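Local coordinates for enterobactin synthetase component F-related protein (Vibrio cholerae serotype O1, PDB 4OXI) that probably activates glycine as glycyl-adenylate with ATP, in a lipopolysaccharide-modification pathway that gives the bacterium resistance to antimicrobial peptides, at residues D107-S112 and S147-A152; R168-A173 and T190-Q195. All blocks are in the same frame, centred on the assembly; numbering follows the deposited sequence.

Contact 1: residues D107-S112 and S147-A152; sequences DLAAYS and SIMVDA
The carboxylates of Asp107 and Asp151 approach from opposite directions with their planes 60° apart, and Asp151 OD2 stands over one face of the Asp107 group, 3.2 Å from Asp107 CG. Asp107 OD2 accepts the capping bond from Ala109 N on its anti side, tilted from the carboxylate plane, at 3.0 Å, making Asp107 the N-cap of the helix, while OD1 forms a salt bridge with Lys72. Asp107 OD2 and Asp151 OD2 lie 3.3 Å apart as two acceptors, so their closeness is not a bond. Asp151 OD2 instead pairs with Ser104 OG. Lys72 and the nearby helix start would be expected to offset part of the repulsion. With CG placed between the backbone N and the carbonyl carbon (chi1 59°), the Asp151 side chain reaches the cap, and its CB packs 3.9 Å from Ala109 CB. Ala109 CB also lies 3.8 Å from Val150 O. Met149 closes the apolar side: its chain bends at chi2 (84°), and CE meets Ala109 CB at 4.0 Å. Beyond this patch, Met149 touches Leu88 of helix 78-95 and Tyr172 of strand 170-173. The first turn of helix 108-119 thus packs where the chain leaves strand 147-149, which lies between strands 99-102 and 170-173 in the parallel sheet.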
loop_
_atom_site.group_PDB
_atom_site.type_symbol
_atom_site.label_atom_id
_atom_site.label_comp_id
_atom_site.label_asym_id
_atom_site.label_seq_id
_atom_site.Cartn_x
_atom_site.Cartn_y
_atom_site.Cartn_z
ATOM N N ASP A 107 -4.299 7.468 -13.107
ATOM C CA ASP A 107 -5.075 8.322 -13.974
ATOM C C ASP A 107 -5.793 9.347 -13.098
ATOM O O ASP A 107 -6.061 9.085 -11.916
ATOM C CB ASP A 107 -6.093 7.471 -14.731
ATOM C CG ASP A 107 -6.920 8.284 -15.714
ATOM O OD1 ASP A 107 -6.523 8.351 -16.900
ATOM O OD2 ASP A 107 -7.958 8.867 -15.309
ATOM N N LEU A 108 -6.104 10.503 -13.672
ATOM C CA LEU A 108 -6.754 11.583 -12.938
ATOM C C LEU A 108 -7.982 11.117 -12.154
ATOM O O LEU A 108 -8.212 11.554 -11.016
ATOM C CB LEU A 108 -7.173 12.673 -13.919
ATOM C CG LEU A 108 -8.157 13.715 -13.393
ATOM C CD1 LEU A 108 -7.473 14.574 -12.330
ATOM C CD2 LEU A 108 -8.694 14.571 -14.549
ATOM N N ALA A 109 -8.772 10.238 -12.766
ATOM C CA ALA A 109 -10.024 9.789 -12.161
ATOM C C ALA A 109 -9.783 9.091 -10.827
ATOM O O ALA A 109 -10.550 9.272 -9.895
ATOM C CB ALA A 109 -10.770 8.884 -13.110
ATOM N N ALA A 110 -8.705 8.320 -10.711
ATOM C CA ALA A 110 -8.408 7.650 -9.432
ATOM C C ALA A 110 -8.100 8.647 -8.324
ATOM O O ALA A 110 -8.617 8.513 -7.207
ATOM C CB ALA A 110 -7.261 6.669 -9.588
ATOM N N TYR A 111 -7.249 9.638 -8.616
ATOM C CA TYR A 111 -6.848 10.622 -7.601
ATOM C C TYR A 111 -7.993 11.595 -7.264
ATOM O O TYR A 111 -8.128 12.019 -6.120
ATOM C CB TYR A 111 -5.543 11.346 -8.018
ATOM C CG TYR A 111 -4.449 10.329 -8.265
ATOM C CD1 TYR A 111 -3.652 9.878 -7.236
ATOM C CD2 TYR A 111 -4.276 9.765 -9.519
ATOM C CE1 TYR A 111 -2.683 8.897 -7.453
ATOM C CE2 TYR A 111 -3.327 8.798 -9.743
ATOM C CZ TYR A 111 -2.534 8.368 -8.710
ATOM O OH TYR A 111 -1.595 7.399 -8.960
ATOM N N SER A 112 -8.804 11.944 -8.262
ATOM C CA SER A 112 -10.014 12.733 -8.044
ATOM C C SER A 112 -10.934 12.037 -7.045
ATOM O O SER A 112 -11.444 12.658 -6.130
ATOM C CB SER A 112 -10.782 12.867 -9.369
ATOM O OG SER A 112 -10.194 13.847 -10.200
ATOM N N SER A 147 -20.616 0.718 -5.920
ATOM C CA SER A 147 -20.283 1.952 -6.631
ATOM C C SER A 147 -18.851 1.885 -7.117
ATOM O O SER A 147 -17.945 1.543 -6.355
ATOM C CB SER A 147 -20.470 3.165 -5.723
ATOM O OG SER A 147 -21.815 3.238 -5.267
ATOM N N ILE A 148 -18.646 2.179 -8.398
ATOM C CA ILE A 148 -17.325 2.049 -8.985
ATOM C C ILE A 148 -16.944 3.271 -9.805
ATOM O O ILE A 148 -17.700 3.688 -10.704
ATOM C CB ILE A 148 -17.245 0.823 -9.895
ATOM C CG1 ILE A 148 -17.825 -0.403 -9.197
ATOM C CG2 ILE A 148 -15.780 0.531 -10.280
ATOM C CD1 ILE A 148 -17.668 -1.697 -10.045
ATOM N N MET A 149 -15.775 3.838 -9.494
ATOM C CA MET A 149 -15.213 4.925 -10.289
ATOM C C MET A 149 -14.350 4.359 -11.401
ATOM O O MET A 149 -13.431 3.565 -11.146
ATOM C CB MET A 149 -14.330 5.829 -9.429
ATOM C CG MET A 149 -13.801 7.025 -10.189
ATOM S SD MET A 149 -15.020 8.341 -10.185
ATOM C CE MET A 149 -14.188 9.549 -11.215
ATOM N N VAL A 150 -14.623 4.779 -12.629
ATOM C CA VAL A 150 -13.911 4.247 -13.781
ATOM C C VAL A 150 -13.326 5.394 -14.585
ATOM O O VAL A 150 -13.516 6.567 -14.232
ATOM C CB VAL A 150 -14.847 3.379 -14.674
ATOM C CG1 VAL A 150 -15.540 2.323 -13.834
ATOM C CG2 VAL A 150 -15.899 4.246 -15.373
ATOM N N ASP A 151 -12.609 5.053 -15.654
ATOM C CA ASP A 151 -12.151 6.028 -16.653
ATOM C C ASP A 151 -12.106 5.327 -18.003
ATOM O O ASP A 151 -12.363 4.124 -18.072
ATOM C CB ASP A 151 -10.766 6.575 -16.301
ATOM C CG ASP A 151 -9.700 5.472 -16.203
ATOM O OD1 ASP A 151 -9.785 4.451 -16.917
ATOM O OD2 ASP A 151 -8.755 5.624 -15.402
ATOM N N ALA A 152 -11.739 6.052 -19.055
ATOM C CA ALA A 152 -11.754 5.503 -20.416
ATOM C C ALA A 152 -10.891 4.250 -20.598
ATOM O O ALA A 152 -11.271 3.329 -21.320
ATOM C CB ALA A 152 -11.349 6.576 -21.416
#

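Contact 2: residues R168-A173 and T190-Q195; sequences RLHIYA and TFHTVQ
Thr190 begins the parallel pairing of strands 190-193 and 170-173, joined through helix 180-185 as a beta-alpha-beta unit: its N bonds to Leu169 O and its O accepts from Ile171 N at 2.9 Å. Its OG1 receives Arg168 NH1 at 2.7 Å, a bent bond (140°) with the hydroxyl tilted from the guanidinium plane. Phe191 points to the other face of the sheet, where Ile171 CG1 sits over its ring, 4.1 Å from the centroid, a CH-pi contact. His192 returns to the Thr190 face. Its N meets Ile171 O at 2.8 Å, and its O takes only a weak bond from Ala173 N. With CG beside the backbone N (chi1 -63°), the His192 ring runs alongside that of Tyr172, planes 11° apart but slid so that they barely overlap, centroids 4.7 Å apart. At its edge, His192 NE2 and His170 ND1 share a 3.0 Å hydrogen bond with either as donor. Val194 CG2 touches the edge of the Tyr172 ring at 3.8 Å. The imidazole bond requires a proton on one nitrogen and a lone pair on the other, consistent with at least one neutral histidine; Tyr91 OH bonds to His192 ND1 and so helps fix the ring's rotation.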
loop_
_atom_site.group_PDB
_atom_site.type_symbol
_atom_site.label_atom_id
_atom_site.label_comp_id
_atom_site.label_asym_id
_atom_site.label_seq_id
_atom_site.Cartn_x
_atom_site.Cartn_y
_atom_site.Cartn_z
ATOM N N ARG A 168 -27.473 -4.523 -9.472
ATOM C CA ARG A 168 -27.273 -3.213 -10.088
ATOM C C ARG A 168 -26.023 -2.525 -9.545
ATOM O O ARG A 168 -25.905 -2.304 -8.337
ATOM C CB ARG A 168 -28.496 -2.304 -9.862
ATOM C CG ARG A 168 -28.311 -0.864 -10.384
ATOM C CD ARG A 168 -29.645 -0.097 -10.482
ATOM N NE ARG A 168 -30.611 -0.797 -11.334
ATOM C CZ ARG A 168 -30.678 -0.673 -12.663
ATOM N NH1 ARG A 168 -29.841 0.140 -13.308
ATOM N NH2 ARG A 168 -31.583 -1.368 -13.354
ATOM N N LEU A 169 -25.091 -2.180 -10.435
ATOM C CA LEU A 169 -23.904 -1.430 -10.028
ATOM C C LEU A 169 -24.071 0.025 -10.428
ATOM O O LEU A 169 -24.753 0.334 -11.404
ATOM C CB LEU A 169 -22.639 -1.997 -10.673
ATOM C CG LEU A 169 -22.223 -3.393 -10.222
ATOM C CD1 LEU A 169 -20.932 -3.811 -10.912
ATOM C CD2 LEU A 169 -22.071 -3.431 -8.707
ATOM N N HIS A 170 -23.462 0.919 -9.657
ATOM C CA HIS A 170 -23.493 2.339 -9.972
ATOM C C HIS A 170 -22.107 2.816 -10.382
ATOM O O HIS A 170 -21.154 2.802 -9.583
ATOM C CB HIS A 170 -24.056 3.118 -8.791
ATOM C CG HIS A 170 -25.502 2.826 -8.538
ATOM N ND1 HIS A 170 -26.519 3.625 -9.023
ATOM C CD2 HIS A 170 -26.104 1.797 -7.891
ATOM C CE1 HIS A 170 -27.683 3.108 -8.669
ATOM N NE2 HIS A 170 -27.459 2.005 -7.976
ATOM N N ILE A 171 -22.007 3.204 -11.650
ATOM C CA ILE A 171 -20.739 3.489 -12.297
ATOM C C ILE A 171 -20.534 4.994 -12.372
ATOM O O ILE A 171 -21.414 5.716 -12.851
ATOM C CB ILE A 171 -20.745 2.934 -13.718
ATOM C CG1 ILE A 171 -21.186 1.471 -13.711
ATOM C CG2 ILE A 171 -19.384 3.096 -14.372
ATOM C CD1 ILE A 171 -20.300 0.565 -12.884
ATOM N N TYR A 172 -19.379 5.474 -11.900
ATOM C CA TYR A 172 -19.111 6.900 -11.911
ATOM C C TYR A 172 -17.948 7.214 -12.824
ATOM O O TYR A 172 -16.994 6.446 -12.900
ATOM C CB TYR A 172 -18.836 7.414 -10.495
ATOM C CG TYR A 172 -20.073 7.405 -9.638
ATOM C CD1 TYR A 172 -20.873 8.534 -9.528
ATOM C CD2 TYR A 172 -20.462 6.255 -8.961
ATOM C CE1 TYR A 172 -22.026 8.523 -8.757
ATOM C CE2 TYR A 172 -21.606 6.239 -8.188
ATOM C CZ TYR A 172 -22.382 7.373 -8.097
ATOM O OH TYR A 172 -23.522 7.351 -7.318
ATOM N N ALA A 173 -18.022 8.344 -13.516
ATOM C CA ALA A 173 -16.925 8.773 -14.379
ATOM C C ALA A 173 -16.956 10.284 -14.551
ATOM O O ALA A 173 -18.013 10.901 -14.424
ATOM C CB ALA A 173 -17.013 8.075 -15.729
ATOM N N THR A 190 -26.473 1.236 -13.646
ATOM C CA THR A 190 -26.745 2.677 -13.719
ATOM C C THR A 190 -25.455 3.480 -13.856
ATOM O O THR A 190 -24.518 3.308 -13.070
ATOM C CB THR A 190 -27.494 3.150 -12.455
ATOM O OG1 THR A 190 -28.733 2.437 -12.352
ATOM C CG2 THR A 190 -27.755 4.669 -12.490
ATOM N N PHE A 191 -25.415 4.368 -14.841
ATOM C CA PHE A 191 -24.222 5.159 -15.112
ATOM C C PHE A 191 -24.444 6.603 -14.744
ATOM O O PHE A 191 -25.425 7.214 -15.181
ATOM C CB PHE A 191 -23.855 5.060 -16.593
ATOM C CG PHE A 191 -23.365 3.705 -16.983
ATOM C CD1 PHE A 191 -22.006 3.447 -17.044
ATOM C CD2 PHE A 191 -24.266 2.673 -17.231
ATOM C CE1 PHE A 191 -21.550 2.197 -17.383
ATOM C CE2 PHE A 191 -23.819 1.427 -17.567
ATOM C CZ PHE A 191 -22.454 1.182 -17.641
ATOM N N HIS A 192 -23.531 7.142 -13.941
ATOM C CA HIS A 192 -23.666 8.496 -13.441
ATOM C C HIS A 192 -22.543 9.349 -14.015
ATOM O O HIS A 192 -21.364 9.172 -13.659
ATOM C CB HIS A 192 -23.571 8.525 -11.905
ATOM C CG HIS A 192 -24.666 7.781 -11.191
ATOM N ND1 HIS A 192 -25.887 8.351 -10.888
ATOM C CD2 HIS A 192 -24.696 6.533 -10.657
ATOM C CE1 HIS A 192 -26.631 7.478 -10.231
ATOM N NE2 HIS A 192 -25.932 6.366 -10.079
ATOM N N THR A 193 -22.879 10.278 -14.895
ATOM C CA THR A 193 -21.882 11.270 -15.273
ATOM C C THR A 193 -22.019 12.443 -14.316
ATOM O O THR A 193 -23.095 13.025 -14.182
ATOM C CB THR A 193 -22.013 11.725 -16.731
ATOM O OG1 THR A 193 -21.857 10.590 -17.591
ATOM C CG2 THR A 193 -20.934 12.750 -17.058
ATOM N N VAL A 194 -20.937 12.760 -13.617
ATOM C CA VAL A 194 -20.973 13.821 -12.622
ATOM C C VAL A 194 -20.350 15.069 -13.225
ATOM O O VAL A 194 -19.181 15.061 -13.590
ATOM C CB VAL A 194 -20.204 13.432 -11.346
ATOM C CG1 VAL A 194 -20.309 14.538 -10.311
ATOM C CG2 VAL A 194 -20.744 12.120 -10.776
ATOM N N GLN A 195 -21.140 16.129 -13.351
ATOM C CA GLN A 195 -20.616 17.382 -13.870
ATOM C C GLN A 195 -19.653 17.997 -12.865
ATOM O O GLN A 195 -19.804 17.820 -11.652
ATOM C CB GLN A 195 -21.754 18.353 -14.227
ATOM C CG GLN A 195 -22.637 17.884 -15.408
ATOM C CD GLN A 195 -21.822 17.459 -16.636
ATOM O OE1 GLN A 195 -20.792 18.059 -16.958
ATOM N NE2 GLN A 195 -22.282 16.414 -17.320
#

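Both segments of contact 1 precede those of contact 2 in the sequence, and the contacts' centres are about 11 Å apart. Both belong to one five-stranded parallel sheet, in which strands 147-149 and 170-173 are neighbours: Ile148 N lies 2.8 Å from His170 O, and Ile148 O lies 2.7 Å from Tyr172 N, both probable hydrogen bonds. Val150 CG2 also packs on Ile171 CG2 at 3.8 Å. Contact 1 sets helix 108-119 against an inner part of the sheet, whereas contact 2 adds strand 190-193, outermost within the chain. Helix 78-95 touches both contacts. Together they join parts of one alpha/beta layer outside the glycyl-adenylate pocket, whose residues lie between 266 and 477.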